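Local coordinates for endoglucanase, family GH5 (Zobellia galactanivorans, PDB 6GL2), which probably hydrolyses beta-glucan chains of hemicelluloses such as mixed-linked glucan, as a TIM-barrel glycoside hydrolase of family GH5, at residues T250-L253 against A254-K258. Numbering follows the deposited sequence.
Sequences TALL and AELDK
L252 and L256 lie side by side one turn apart on helix 246-266, an outer helix of the GH5 TIM barrel that links barrel strands 222-227 and 271-276. L252 CD1 meets L256 CG at 4.2 Å. L252 has CG anti to its own backbone N (chi1 180°), which brings its end alongside L256. This is the tightly packed side. Helix 284-301 covers it, with Y294 on L252 and A297 on L256, while F230 and W243 also press on L252. The amide of L256 bonds to L252 O at 3.0 Å, almost straight at 170°. The bond from A254 N to T250 O, 2.9 Å long, is more bent.

T250 and A254 form the solvent side. Within the two segments A254 CB meets backbone oxygens, the nearest being T250 O at 3.5 Å. D257 N bonds to L253 O at 2.8 Å. The carboxylate of D257 also lies close to this oxygen, but both are acceptors, so L253 O cannot hold it. D257 OD1 makes salt bridges to R301 of helix 284-301 and to R260. With an alanine here, R301 and R260 would probably lose the carboxylate they share, and the tie to helix 284-301 would weaken.

Beside L252, under the same F230, E255 is also buried. Its OE1 is hydrogen-bonded to T205 and S228, so the helix is also tied to the segments after strands 196-199 and 222-227. The other carboxylate oxygen of E255, OE2, forms a salt bridge with K258 NZ at 2.8 Å, met on the syn side and 18° out of the carboxylate plane.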
# COMPACT_ATOMS: atom_id res chain seq x y z
N THR A 250 -6.31 -9.97 22.18
CA THR A 250 -7.57 -9.26 22.23
C THR A 250 -7.55 -7.82 21.63
O THR A 250 -8.47 -7.47 20.88
CB THR A 250 -8.11 -9.23 23.72
OG1 THR A 250 -8.28 -10.59 24.17
CG2 THR A 250 -9.40 -8.46 23.84
N ALA A 251 -6.54 -7.03 21.96
CA ALA A 251 -6.42 -5.70 21.44
C ALA A 251 -6.23 -5.71 19.91
O ALA A 251 -6.85 -4.92 19.22
CB ALA A 251 -5.34 -4.94 22.10
N LEU A 252 -5.46 -6.66 19.41
CA LEU A 252 -5.26 -6.73 17.94
C LEU A 252 -6.49 -7.21 17.20
O LEU A 252 -6.90 -6.69 16.19
CB LEU A 252 -4.04 -7.60 17.67
CG LEU A 252 -3.66 -7.81 16.22
CD1 LEU A 252 -3.62 -6.56 15.34
CD2 LEU A 252 -2.39 -8.58 16.14
N LEU A 253 -7.23 -8.15 17.81
CA LEU A 253 -8.43 -8.62 17.20
C LEU A 253 -9.48 -7.47 17.25
O LEU A 253 -10.30 -7.35 16.32
CB LEU A 253 -8.99 -9.87 17.88
CG LEU A 253 -8.18 -11.12 17.76
CD1 LEU A 253 -8.99 -12.28 18.34
CD2 LEU A 253 -7.88 -11.39 16.26
N ALA A 254 -9.48 -6.63 18.29
CA ALA A 254 -10.44 -5.54 18.36
C ALA A 254 -10.16 -4.54 17.24
O ALA A 254 -11.05 -3.99 16.64
CB ALA A 254 -10.37 -4.82 19.70
N GLU A 255 -8.88 -4.25 16.98
CA GLU A 255 -8.46 -3.39 15.85
C GLU A 255 -8.98 -3.93 14.53
O GLU A 255 -9.60 -3.23 13.73
CB GLU A 255 -6.92 -3.25 15.89
CG GLU A 255 -6.25 -2.64 14.67
CD GLU A 255 -6.48 -1.18 14.53
OE1 GLU A 255 -6.01 -0.61 13.48
OE2 GLU A 255 -7.17 -0.50 15.39
N LEU A 256 -8.67 -5.20 14.29
CA LEU A 256 -9.05 -5.83 13.04
C LEU A 256 -10.58 -5.90 12.88
O LEU A 256 -11.16 -5.81 11.79
CB LEU A 256 -8.37 -7.17 12.80
CG LEU A 256 -6.83 -7.05 12.69
CD1 LEU A 256 -6.19 -8.46 12.58
CD2 LEU A 256 -6.35 -6.18 11.53
N ASP A 257 -11.28 -6.12 14.02
CA ASP A 257 -12.77 -6.20 14.03
C ASP A 257 -13.44 -4.83 13.75
O ASP A 257 -14.43 -4.76 13.10
CB ASP A 257 -13.32 -6.80 15.35
CG ASP A 257 -12.97 -8.22 15.53
OD1 ASP A 257 -12.71 -8.98 14.59
OD2 ASP A 257 -13.21 -8.72 16.68
N LYS A 258 -12.79 -3.74 14.20
CA LYS A 258 -13.19 -2.39 13.87
C LYS A 258 -13.20 -2.15 12.35
O LYS A 258 -14.10 -1.63 11.73
CB LYS A 258 -12.32 -1.37 14.60
CG LYS A 258 -12.37 0.06 14.25
CD LYS A 258 -11.36 0.84 15.14
CE LYS A 258 -9.89 0.97 14.60
NZ LYS A 258 -8.75 1.80 15.24